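Local structure of oxysterol-binding protein homolog 3 (Saccharomyces cerevisiae, 4IC4) at residues N306-I311 with D326-E331; F128-E133 with D320-P325. The protein carries lipid molecules in a hydrophobic pocket and moves them between membranes in phosphoinositide-coupled, non-vesicular transport, the chain here being its OSBP-related domain. One frame throughout, in Å; residues are numbered along the deposited sequence.

Contact 1 (N306-I311 with D326-E331); sequences NEITEI and DIRAYE
Arg-328 reaches out from helix 325-331 and takes the backbone carbonyl of Asn-306 with the end of its guanidinium. NH2 lies 2.8 Å from Asn-306 O and approaches almost in line with the carbonyl bond; NH1 lies 3.0 Å from the same oxygen and is tilted out of the carbonyl plane. Both are hydrogen bonds: two N-H groups share this one acceptor, end-on, with the oxygen within 9° of the guanidinium plane. The arginine chain gets there by bending twice, at chi2 (65°) and chi3 (61°), which brings the charged end to the loop. One end of the Asn-306 amide lies over a face of this guanidinium, displaced toward its rim, the two planes almost parallel and the side chains running past each other in opposite directions. Asn-306 directly follows helix 300-305, so the grip ties the exit of that helix to the flank of helix 325-331, two short helices of the OSBP-related domain joined by a long, mostly irregular loop. On the helix side, Glu-331 is three residues beyond Arg-328, and its OE2 forms a salt bridge with Arg-328 NH1 at 2.9 Å, though the hydrogen bond within it is weak; the stronger partner of the Glu-331 carboxylate is Arg-31, which also pairs with OE2. Glu-331 OE1 packs 3.5 Å from Asn-306 CB, its carboxylate standing almost perpendicular to the amide. Ile-327 sets its CG2 branch against that amide as well, and rests on Phe-120 of strand 118-120. From the loop, Ile-308 CG1 comes within 4.1 Å of Arg-328 NH2.

Contact 2 (F128-E133 with D320-P325); sequences FELIRE and DSRLRP
An Asx turn at Asp-320 opens the short 3-10 segment 321-323 and docks it against strand 127-132, at the start of the antiparallel strands of the domain's beta barrel. Asp-320 OD2 takes the backbone N of Arg-322 at 3.0 Å, which closes the turn, and from the opposite face of the carboxylate it receives Arg-322 NH1 at 2.9 Å in a salt bridge. The other oxygen works across the contact: Glu-129 N donates to Asp-320 OD1 over 3.0 Å, with an N-H...O angle of 158°. One carboxylate thus holds both its own turn and the strand. Arg-322, with its chain stretched out as far as NE, carries its guanidinium along to the carbonyl of Glu-129, where NH1 and NH2 each lie 2.9 Å from Glu-129 O, close to the guanidinium plane. The CE1 corner of Phe-128 lies over one face of that group, toward its rim, with CE1 3.3 Å from Arg-322 NH1 and the ring turned 25° from the guanidinium; having CG anti to the backbone N (chi1 177°) swings the ring over it. At the guanidinium edge Leu-130 CD1 sits 3.9 Å from Arg-322 NH2. A leucine in place of Arg-322 would probably leave Glu-129 O without its two donors and the buried Asp-320 carboxylate without its cationic mate. The Glu-129 carboxylate turns to other partners, Arg-385 and Tyr-381, while the Ser-321 hydroxyl bonds to Glu-126 and Ser-70. Around the contact, Phe-128 also packs on Leu-72 and Gln-73 of helix 71-76 and on Leu-305 of helix 300-305, Leu-130 rests on Phe-301 of the latter helix, and the strand's backbone pairs at Leu-130 with Leu-139 of strand 137-145.

The two contacts interlock: 320-325 is followed directly by 326-331 in the chain, and their centres are 8 Å apart. Arg-328 NH2 of contact 1 also reaches Arg-322 O of contact 2 at 2.9 Å, a probable hydrogen bond, while Arg-322 NE makes a weak one to Glu-307 O, 3.0 Å away. Each arginine therefore anchors one contact and has a bond into the other, joining barrel strand, loop and helix. None of the residues known to bind phosphatidylinositol 4-phosphate lies in these segments, but the site is near: the side chain of Ile-327 is about 9 Å from that of Glu-346 and about 10 Å from that of Lys-118, and Ser-321 is about 12 Å from Gln-349, side chain to side chain.

Contact 1 (N306-I311 with D326-E331)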
loop_
_atom_site.group_PDB
_atom_site.type_symbol
_atom_site.label_atom_id
_atom_site.label_comp_id
_atom_site.label_asym_id
_atom_site.label_seq_id
_atom_site.Cartn_x
_atom_site.Cartn_y
_atom_site.Cartn_z
ATOM N N ASN A 306 -7.324 9.557 -3.679
ATOM C CA ASN A 306 -7.031 10.587 -4.668
ATOM C C ASN A 306 -7.916 11.820 -4.608
ATOM O O ASN A 306 -7.925 12.617 -5.548
ATOM C CB ASN A 306 -7.098 9.988 -6.078
ATOM C CG ASN A 306 -6.206 10.717 -7.069
ATOM O OD1 ASN A 306 -6.569 10.906 -8.234
ATOM N ND2 ASN A 306 -5.024 11.116 -6.615
ATOM N N GLU A 307 -8.647 11.994 -3.513
ATOM C CA GLU A 307 -9.505 13.169 -3.388
ATOM C C GLU A 307 -8.787 14.342 -2.734
ATOM O O GLU A 307 -8.006 14.171 -1.795
ATOM C CB GLU A 307 -10.761 12.848 -2.569
ATOM C CG GLU A 307 -11.656 14.076 -2.357
ATOM C CD GLU A 307 -12.920 13.790 -1.564
ATOM O OE1 GLU A 307 -12.900 12.918 -0.675
ATOM O OE2 GLU A 307 -13.940 14.463 -1.824
ATOM N N ILE A 308 -9.051 15.538 -3.253
ATOM C CA ILE A 308 -8.487 16.756 -2.697
ATOM C C ILE A 308 -9.608 17.377 -1.866
ATOM O O ILE A 308 -10.649 17.758 -2.405
ATOM C CB ILE A 308 -8.062 17.749 -3.805
ATOM C CG1 ILE A 308 -6.896 17.167 -4.607
ATOM C CG2 ILE A 308 -7.660 19.083 -3.185
ATOM C CD1 ILE A 308 -6.474 18.028 -5.780
ATOM N N THR A 309 -9.410 17.443 -0.554
ATOM C CA THR A 309 -10.404 18.029 0.338
ATOM C C THR A 309 -9.821 19.313 0.913
ATOM O O THR A 309 -8.732 19.735 0.524
ATOM C CB THR A 309 -10.739 17.095 1.522
ATOM O OG1 THR A 309 -9.596 16.986 2.378
ATOM C CG2 THR A 309 -11.143 15.709 1.025
ATOM N N GLU A 310 -10.539 19.927 1.847
ATOM C CA GLU A 310 -10.070 21.155 2.480
ATOM C C GLU A 310 -8.751 20.913 3.218
ATOM O O GLU A 310 -8.025 21.850 3.539
ATOM C CB GLU A 310 -11.125 21.667 3.463
ATOM C CG GLU A 310 -11.456 20.676 4.564
ATOM C CD GLU A 310 -12.673 21.074 5.367
ATOM O OE1 GLU A 310 -12.616 22.104 6.074
ATOM O OE2 GLU A 310 -13.690 20.352 5.286
ATOM N N ILE A 311 -8.442 19.652 3.496
ATOM C CA ILE A 311 -7.202 19.337 4.190
ATOM C C ILE A 311 -6.011 19.585 3.273
ATOM O O ILE A 311 -5.001 20.152 3.686
ATOM C CB ILE A 311 -7.168 17.860 4.639
ATOM C CG1 ILE A 311 -8.224 17.619 5.718
ATOM C CG2 ILE A 311 -5.775 17.503 5.158
ATOM C CD1 ILE A 311 -8.316 16.182 6.163
ATOM N N ASP A 326 -2.599 12.486 -15.544
ATOM C CA ASP A 326 -3.013 11.243 -16.171
ATOM C C ASP A 326 -3.928 10.455 -15.239
ATOM O O ASP A 326 -4.963 9.938 -15.666
ATOM C CB ASP A 326 -1.794 10.411 -16.604
ATOM C CG ASP A 326 -0.763 10.211 -15.497
ATOM O OD1 ASP A 326 -0.816 10.879 -14.439
ATOM O OD2 ASP A 326 0.137 9.373 -15.715
ATOM N N ILE A 327 -3.569 10.390 -13.963
ATOM C CA ILE A 327 -4.398 9.677 -13.004
ATOM C C ILE A 327 -5.757 10.370 -12.877
ATOM O O ILE A 327 -6.797 9.709 -12.833
ATOM C CB ILE A 327 -3.735 9.618 -11.607
ATOM C CG1 ILE A 327 -2.387 8.889 -11.695
ATOM C CG2 ILE A 327 -4.675 8.923 -10.615
ATOM C CD1 ILE A 327 -1.703 8.661 -10.345
ATOM N N ARG A 328 -5.749 11.701 -12.834
ATOM C CA ARG A 328 -6.990 12.460 -12.698
ATOM C C ARG A 328 -7.904 12.303 -13.909
ATOM O O ARG A 328 -9.100 12.059 -13.759
ATOM C CB ARG A 328 -6.692 13.947 -12.474
ATOM C CG ARG A 328 -7.935 14.786 -12.195
ATOM C CD ARG A 328 -8.592 14.373 -10.889
ATOM N NE ARG A 328 -7.682 14.555 -9.764
ATOM C CZ ARG A 328 -7.881 14.066 -8.544
ATOM N NH1 ARG A 328 -8.967 13.352 -8.275
ATOM N NH2 ARG A 328 -6.992 14.290 -7.588
ATOM N N ALA A 329 -7.340 12.441 -15.102
ATOM C CA ALA A 329 -8.128 12.306 -16.320
ATOM C C ALA A 329 -8.725 10.903 -16.407
ATOM O O ALA A 329 -9.888 10.737 -16.780
ATOM C CB ALA A 329 -7.258 12.589 -17.537
ATOM N N TYR A 330 -7.927 9.901 -16.046
ATOM C CA TYR A 330 -8.362 8.507 -16.079
ATOM C C TYR A 330 -9.489 8.286 -15.075
ATOM O O TYR A 330 -10.477 7.613 -15.370
ATOM C CB TYR A 330 -7.184 7.586 -15.744
ATOM C CG TYR A 330 -7.456 6.114 -15.958
ATOM C CD1 TYR A 330 -7.750 5.617 -17.227
ATOM C CD2 TYR A 330 -7.380 5.211 -14.897
ATOM C CE1 TYR A 330 -7.957 4.256 -17.438
ATOM C CE2 TYR A 330 -7.587 3.847 -15.096
ATOM C CZ TYR A 330 -7.872 3.377 -16.368
ATOM O OH TYR A 330 -8.046 2.028 -16.570
ATOM N N GLU A 331 -9.332 8.857 -13.885
ATOM C CA GLU A 331 -10.339 8.726 -12.843
ATOM C C GLU A 331 -11.667 9.286 -13.334
ATOM O O GLU A 331 -12.727 8.702 -13.095
ATOM C CB GLU A 331 -9.896 9.481 -11.581
ATOM C CG GLU A 331 -10.930 9.491 -10.462
ATOM C CD GLU A 331 -10.508 10.343 -9.278
ATOM O OE1 GLU A 331 -9.630 9.910 -8.498
ATOM O OE2 GLU A 331 -11.054 11.456 -9.129
#

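Contact 2 (F128-E133 with D320-P325)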
loop_
_atom_site.group_PDB
_atom_site.type_symbol
_atom_site.label_atom_id
_atom_site.label_comp_id
_atom_site.label_asym_id
_atom_site.label_seq_id
_atom_site.Cartn_x
_atom_site.Cartn_y
_atom_site.Cartn_z
ATOM N N PHE A 128 3.195 11.454 -1.802
ATOM C CA PHE A 128 1.797 11.279 -1.470
ATOM C C PHE A 128 1.645 11.431 0.023
ATOM O O PHE A 128 2.228 10.677 0.798
ATOM C CB PHE A 128 1.242 9.919 -1.894
ATOM C CG PHE A 128 -0.187 9.707 -1.478
ATOM C CD1 PHE A 128 -1.200 10.520 -1.984
ATOM C CD2 PHE A 128 -0.518 8.724 -0.550
ATOM C CE1 PHE A 128 -2.523 10.361 -1.568
ATOM C CE2 PHE A 128 -1.838 8.555 -0.125
ATOM C CZ PHE A 128 -2.847 9.376 -0.635
ATOM N N GLU A 129 0.885 12.437 0.429
ATOM C CA GLU A 129 0.635 12.654 1.839
ATOM C C GLU A 129 -0.777 12.170 2.128
ATOM O O GLU A 129 -1.633 12.147 1.238
ATOM C CB GLU A 129 0.724 14.140 2.201
ATOM C CG GLU A 129 -0.388 14.995 1.587
ATOM C CD GLU A 129 -0.578 16.324 2.304
ATOM O OE1 GLU A 129 -1.710 16.593 2.750
ATOM O OE2 GLU A 129 0.391 17.101 2.417
ATOM N N LEU A 130 -1.014 11.779 3.371
ATOM C CA LEU A 130 -2.334 11.333 3.780
ATOM C C LEU A 130 -2.540 11.663 5.245
ATOM O O LEU A 130 -1.945 11.044 6.131
ATOM C CB LEU A 130 -2.509 9.827 3.554
ATOM C CG LEU A 130 -3.886 9.288 3.966
ATOM C CD1 LEU A 130 -4.987 9.945 3.134
ATOM C CD2 LEU A 130 -3.914 7.782 3.794
ATOM N N ILE A 131 -3.376 12.666 5.489
ATOM C CA ILE A 131 -3.697 13.088 6.840
ATOM C C ILE A 131 -5.096 12.582 7.161
ATOM O O ILE A 131 -6.064 12.942 6.485
ATOM C CB ILE A 131 -3.697 14.623 6.962
ATOM C CG1 ILE A 131 -2.291 15.169 6.694
ATOM C CG2 ILE A 131 -4.176 15.031 8.350
ATOM C CD1 ILE A 131 -2.225 16.684 6.621
ATOM N N ARG A 132 -5.204 11.729 8.175
ATOM C CA ARG A 132 -6.503 11.204 8.580
ATOM C C ARG A 132 -6.736 11.531 10.052
ATOM O O ARG A 132 -6.463 10.720 10.934
ATOM C CB ARG A 132 -6.578 9.690 8.352
ATOM C CG ARG A 132 -6.592 9.277 6.883
ATOM C CD ARG A 132 -7.845 9.765 6.161
ATOM N NE ARG A 132 -9.064 9.245 6.780
ATOM C CZ ARG A 132 -9.986 8.529 6.144
ATOM N NH1 ARG A 132 -9.844 8.235 4.856
ATOM N NH2 ARG A 132 -11.057 8.099 6.801
ATOM N N GLU A 133 -7.244 12.733 10.300
ATOM C CA GLU A 133 -7.519 13.197 11.651
ATOM C C GLU A 133 -8.481 12.259 12.376
ATOM O O GLU A 133 -8.386 12.080 13.593
ATOM C CB GLU A 133 -8.109 14.609 11.603
ATOM C CG GLU A 133 -8.218 15.294 12.957
ATOM C CD GLU A 133 -6.864 15.535 13.597
ATOM O OE1 GLU A 133 -6.163 14.547 13.902
ATOM O OE2 GLU A 133 -6.499 16.713 13.792
ATOM N N ASP A 320 2.576 15.869 -5.324
ATOM C CA ASP A 320 1.612 14.901 -4.801
ATOM C C ASP A 320 0.871 14.124 -5.890
ATOM O O ASP A 320 0.517 14.679 -6.936
ATOM C CB ASP A 320 0.602 15.611 -3.899
ATOM C CG ASP A 320 -0.170 14.647 -3.010
ATOM O OD1 ASP A 320 0.352 14.256 -1.944
ATOM O OD2 ASP A 320 -1.303 14.277 -3.380
ATOM N N SER A 321 0.627 12.839 -5.642
ATOM C CA SER A 321 -0.081 11.999 -6.609
ATOM C C SER A 321 -1.449 12.572 -6.984
ATOM O O SER A 321 -1.940 12.335 -8.088
ATOM C CB SER A 321 -0.273 10.585 -6.057
ATOM O OG SER A 321 0.965 9.924 -5.865
ATOM N N ARG A 322 -2.067 13.314 -6.072
ATOM C CA ARG A 322 -3.378 13.902 -6.355
ATOM C C ARG A 322 -3.307 14.953 -7.457
ATOM O O ARG A 322 -4.337 15.350 -8.001
ATOM C CB ARG A 322 -3.959 14.565 -5.108
ATOM C CG ARG A 322 -4.229 13.632 -3.942
ATOM C CD ARG A 322 -4.819 14.415 -2.787
ATOM N NE ARG A 322 -5.022 13.601 -1.592
ATOM C CZ ARG A 322 -4.058 13.250 -0.747
ATOM N NH1 ARG A 322 -2.806 13.637 -0.956
ATOM N NH2 ARG A 322 -4.352 12.521 0.323
ATOM N N LEU A 323 -2.098 15.404 -7.779
ATOM C CA LEU A 323 -1.932 16.425 -8.802
ATOM C C LEU A 323 -1.543 15.858 -10.165
ATOM O O LEU A 323 -1.371 16.608 -11.129
ATOM C CB LEU A 323 -0.904 17.465 -8.335
ATOM C CG LEU A 323 -1.261 18.152 -7.009
ATOM C CD1 LEU A 323 -0.195 19.180 -6.648
ATOM C CD2 LEU A 323 -2.634 18.808 -7.116
ATOM N N ARG A 324 -1.408 14.538 -10.260
ATOM C CA ARG A 324 -1.052 13.927 -11.538
ATOM C C ARG A 324 -2.212 14.015 -12.519
ATOM O O ARG A 324 -3.325 13.568 -12.233
ATOM C CB ARG A 324 -0.623 12.469 -11.352
ATOM C CG ARG A 324 0.818 12.364 -10.902
ATOM C CD ARG A 324 1.359 10.958 -10.946
ATOM N NE ARG A 324 1.271 10.328 -12.261
ATOM C CZ ARG A 324 1.969 9.247 -12.594
ATOM N NH1 ARG A 324 2.802 8.707 -11.713
ATOM N NH2 ARG A 324 1.821 8.684 -13.784
ATOM N N PRO A 325 -1.956 14.587 -13.700
ATOM C CA PRO A 325 -2.995 14.738 -14.722
ATOM C C PRO A 325 -3.483 13.463 -15.383
ATOM O O PRO A 325 -4.657 13.367 -15.753
ATOM C CB PRO A 325 -2.359 15.704 -15.719
ATOM C CG PRO A 325 -0.917 15.372 -15.629
ATOM C CD PRO A 325 -0.698 15.216 -14.133
#